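Local coordinates for protein peptidase, zinc-dependent (Methanocorpusculum labreanum, PDB 3LMC) that probably acts as a zinc-dependent metallopeptidase of family M54, carrying a histidine-bound zinc ion and a separate iron ion held by four cysteines, at residues G37-D45 with K55-F63. Numbering follows the deposited sequence.
Sequences GIFPLEGFD and KVLLKLDMF
Phe39 drives its ring end-on between Lys59, Leu60 and Phe63 of helix 53-66, where the extended connection that follows strand 31-34 runs along the flank of that helix. The helix lies against the mixed five-stranded sheet of this M54-family peptidase, and Leu93 of strand 90-94 touches both Phe39 and Val56. With CG anti to the backbone N (chi1 -167°), the Phe39 ring reaches helical turns that its backbone does not approach: Phe39 CZ lies 3.8 Å from Leu60 CA. On one side the edge of the Phe39 ring points toward the face of Phe63 in a T-shaped pair, centroids 5.6 Å apart and planes at 88°, while Phe63 CB sits at the Phe39 edge. On the other side Phe39 CE1 meets Val56 CG1 and lies 3.9 Å from Lys59 CD. Further along, Leu41 crosses Val56 obliquely, Leu41 CD2 3.5 Å from Val56 CG1, and Gly43, lacking a side chain, leaves room for Lys55 CD beside its CA; a CB there would clash. Lys59 runs fully extended between Phe39 and Glu42. The Glu42 side chain runs across the Lys59 chain at an angle, Glu42 OE1 3.4 Å from Lys59 CD, whereas Lys59 NZ lies 4.5 Å from Glu42 OE1, too far for a salt bridge although the opposite charges probably still attract. Replacing Lys59 with an alanine would probably leave Pro40 O without this donor and open a gap between the Phe39 ring and the Glu42 carboxylate. The extended lysine ends in a 2.7 Å hydrogen bond from Lys59 NZ to Pro40 O, the donor standing 45° above the carbonyl plane.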
loop_
_atom_site.group_PDB
_atom_site.type_symbol
_atom_site.label_atom_id
_atom_site.label_comp_id
_atom_site.label_asym_id
_atom_site.label_seq_id
_atom_site.Cartn_x
_atom_site.Cartn_y
_atom_site.Cartn_z
ATOM N N GLY A 37 10.321 -7.385 9.673
ATOM C CA GLY A 37 10.663 -8.397 8.683
ATOM C C GLY A 37 10.720 -7.819 7.293
ATOM O O GLY A 37 10.156 -6.760 7.053
ATOM N N ILE A 38 11.414 -8.491 6.381
ATOM C CA ILE A 38 11.404 -8.068 4.986
ATOM C C ILE A 38 10.457 -8.942 4.160
ATOM O O ILE A 38 10.134 -10.065 4.555
ATOM C CB ILE A 38 12.814 -8.110 4.356
ATOM C CG1 ILE A 38 13.326 -9.550 4.279
ATOM C CG2 ILE A 38 13.772 -7.190 5.119
ATOM C CD1 ILE A 38 14.209 -9.814 3.069
ATOM N N PHE A 39 9.993 -8.422 3.026
ATOM C CA PHE A 39 9.231 -9.245 2.091
ATOM C C PHE A 39 10.013 -9.354 0.786
ATOM O O PHE A 39 9.924 -8.478 -0.069
ATOM C CB PHE A 39 7.831 -8.665 1.838
ATOM C CG PHE A 39 6.887 -9.624 1.138
ATOM C CD1 PHE A 39 6.721 -9.585 -0.236
ATOM C CD2 PHE A 39 6.181 -10.565 1.858
ATOM C CE1 PHE A 39 5.850 -10.479 -0.876
ATOM C CE2 PHE A 39 5.328 -11.455 1.232
ATOM C CZ PHE A 39 5.165 -11.411 -0.135
ATOM N N PRO A 40 10.799 -10.430 0.637
ATOM C CA PRO A 40 11.640 -10.497 -0.558
ATOM C C PRO A 40 10.752 -10.454 -1.784
ATOM O O PRO A 40 9.753 -11.170 -1.849
ATOM C CB PRO A 40 12.343 -11.850 -0.417
ATOM C CG PRO A 40 12.329 -12.119 1.073
ATOM C CD PRO A 40 10.998 -11.592 1.520
ATOM N N LEU A 41 11.095 -9.591 -2.731
ATOM C CA LEU A 41 10.259 -9.357 -3.889
ATOM C C LEU A 41 10.413 -10.451 -4.961
ATOM O O LEU A 41 11.312 -11.278 -4.905
ATOM C CB LEU A 41 10.559 -7.952 -4.441
ATOM C CG LEU A 41 10.203 -6.838 -3.439
ATOM C CD1 LEU A 41 10.602 -5.446 -3.941
ATOM C CD2 LEU A 41 8.706 -6.896 -3.130
ATOM N N GLU A 42 9.513 -10.460 -5.930
ATOM C CA GLU A 42 9.581 -11.432 -6.997
ATOM C C GLU A 42 9.412 -10.689 -8.312
ATOM O O GLU A 42 9.029 -9.524 -8.322
ATOM C CB GLU A 42 8.476 -12.478 -6.820
ATOM C CG GLU A 42 8.768 -13.793 -7.506
ATOM C CD GLU A 42 7.593 -14.730 -7.457
ATOM O OE1 GLU A 42 6.896 -14.744 -6.422
ATOM O OE2 GLU A 42 7.360 -15.449 -8.451
ATOM N N GLY A 43 9.713 -11.350 -9.421
ATOM C CA GLY A 43 9.450 -10.769 -10.718
ATOM C C GLY A 43 10.375 -9.622 -11.045
ATOM O O GLY A 43 9.962 -8.630 -11.638
ATOM N N PHE A 44 11.636 -9.750 -10.658
ATOM C CA PHE A 44 12.614 -8.719 -10.975
ATOM C C PHE A 44 12.901 -8.730 -12.476
ATOM O O PHE A 44 12.916 -9.788 -13.109
ATOM C CB PHE A 44 13.893 -8.949 -10.176
ATOM C CG PHE A 44 15.010 -8.012 -10.528
ATOM C CD1 PHE A 44 15.050 -6.732 -10.002
ATOM C CD2 PHE A 44 16.032 -8.420 -11.371
ATOM C CE1 PHE A 44 16.081 -5.874 -10.317
ATOM C CE2 PHE A 44 17.071 -7.563 -11.687
ATOM C CZ PHE A 44 17.096 -6.291 -11.160
ATOM N N ASP A 45 13.108 -7.548 -13.043
ATOM C CA ASP A 45 13.429 -7.416 -14.455
ATOM C C ASP A 45 14.785 -6.715 -14.570
ATOM O O ASP A 45 14.905 -5.535 -14.256
ATOM C CB ASP A 45 12.326 -6.635 -15.183
ATOM C CG ASP A 45 12.479 -6.672 -16.704
ATOM O OD1 ASP A 45 11.465 -6.535 -17.413
ATOM O OD2 ASP A 45 13.610 -6.840 -17.196
ATOM N N LYS A 55 3.291 -9.686 -9.875
ATOM C CA LYS A 55 3.854 -10.887 -9.263
ATOM C C LYS A 55 4.017 -10.777 -7.758
ATOM O O LYS A 55 3.740 -11.734 -7.030
ATOM C CB LYS A 55 5.184 -11.253 -9.910
ATOM C CG LYS A 55 4.999 -11.950 -11.243
ATOM C CD LYS A 55 6.313 -12.388 -11.840
ATOM C CE LYS A 55 6.072 -13.061 -13.180
ATOM N NZ LYS A 55 7.347 -13.487 -13.789
ATOM N N VAL A 56 4.459 -9.613 -7.287
ATOM C CA VAL A 56 4.609 -9.414 -5.847
ATOM C C VAL A 56 3.237 -9.528 -5.170
ATOM O O VAL A 56 3.110 -10.124 -4.109
ATOM C CB VAL A 56 5.270 -8.053 -5.509
ATOM C CG1 VAL A 56 5.423 -7.889 -3.996
ATOM C CG2 VAL A 56 6.655 -7.915 -6.210
ATOM N N LEU A 57 2.198 -8.985 -5.798
ATOM C CA LEU A 57 0.881 -9.000 -5.179
ATOM C C LEU A 57 0.328 -10.433 -5.052
ATOM O O LEU A 57 -0.273 -10.791 -4.033
ATOM C CB LEU A 57 -0.080 -8.075 -5.932
ATOM C CG LEU A 57 0.215 -6.573 -5.841
ATOM C CD1 LEU A 57 -0.700 -5.791 -6.765
ATOM C CD2 LEU A 57 0.063 -6.060 -4.405
ATOM N N LEU A 58 0.556 -11.250 -6.077
ATOM C CA LEU A 58 0.148 -12.659 -6.052
ATOM C C LEU A 58 0.903 -13.402 -4.949
ATOM O O LEU A 58 0.330 -14.209 -4.209
ATOM C CB LEU A 58 0.430 -13.327 -7.410
ATOM C CG LEU A 58 -0.311 -12.729 -8.612
ATOM C CD1 LEU A 58 0.030 -13.458 -9.910
ATOM C CD2 LEU A 58 -1.811 -12.774 -8.365
ATOM N N LYS A 59 2.202 -13.132 -4.857
ATOM C CA LYS A 59 3.031 -13.694 -3.803
ATOM C C LYS A 59 2.540 -13.262 -2.412
ATOM O O LYS A 59 2.611 -14.037 -1.449
ATOM C CB LYS A 59 4.484 -13.262 -4.002
ATOM C CG LYS A 59 5.449 -13.948 -3.094
ATOM C CD LYS A 59 6.862 -13.372 -3.261
ATOM C CE LYS A 59 7.883 -14.160 -2.441
ATOM N NZ LYS A 59 9.263 -13.674 -2.698
ATOM N N LEU A 60 2.042 -12.030 -2.316
ATOM C CA LEU A 60 1.530 -11.500 -1.053
ATOM C C LEU A 60 0.255 -12.242 -0.621
ATOM O O LEU A 60 0.070 -12.565 0.556
ATOM C CB LEU A 60 1.227 -10.010 -1.189
ATOM C CG LEU A 60 1.663 -9.101 -0.044
ATOM C CD1 LEU A 60 0.868 -7.798 -0.094
ATOM C CD2 LEU A 60 1.481 -9.798 1.291
ATOM N N ASP A 61 -0.633 -12.499 -1.573
ATOM C CA ASP A 61 -1.806 -13.310 -1.270
ATOM C C ASP A 61 -1.365 -14.693 -0.764
ATOM O O ASP A 61 -1.839 -15.178 0.260
ATOM C CB ASP A 61 -2.702 -13.449 -2.490
ATOM C CG ASP A 61 -3.758 -14.526 -2.308
ATOM O OD1 ASP A 61 -4.679 -14.351 -1.476
ATOM O OD2 ASP A 61 -3.652 -15.561 -2.985
HETATM N N MSE A 62 -0.452 -15.332 -1.479
HETATM C CA MSE A 62 0.020 -16.648 -1.050
HETATM C C MSE A 62 0.602 -16.628 0.360
HETATM O O MSE A 62 0.367 -17.541 1.152
HETATM C CB MSE A 62 1.064 -17.180 -2.018
HETATM C CG MSE A 62 0.539 -17.400 -3.420
HETATM SE SE MSE A 62 1.853 -18.422 -4.405
HETATM C CE MSE A 62 2.498 -19.525 -2.901
ATOM N N PHE A 63 1.365 -15.584 0.669
ATOM C CA PHE A 63 1.950 -15.441 1.997
ATOM C C PHE A 63 0.869 -15.331 3.081
ATOM O O PHE A 63 0.942 -15.988 4.127
ATOM C CB PHE A 63 2.868 -14.209 2.050
ATOM C CG PHE A 63 3.516 -14.012 3.371
ATOM C CD1 PHE A 63 4.639 -14.758 3.723
ATOM C CD2 PHE A 63 3.005 -13.091 4.278
ATOM C CE1 PHE A 63 5.251 -14.579 4.961
ATOM C CE2 PHE A 63 3.613 -12.905 5.518
ATOM C CZ PHE A 63 4.737 -13.652 5.857
#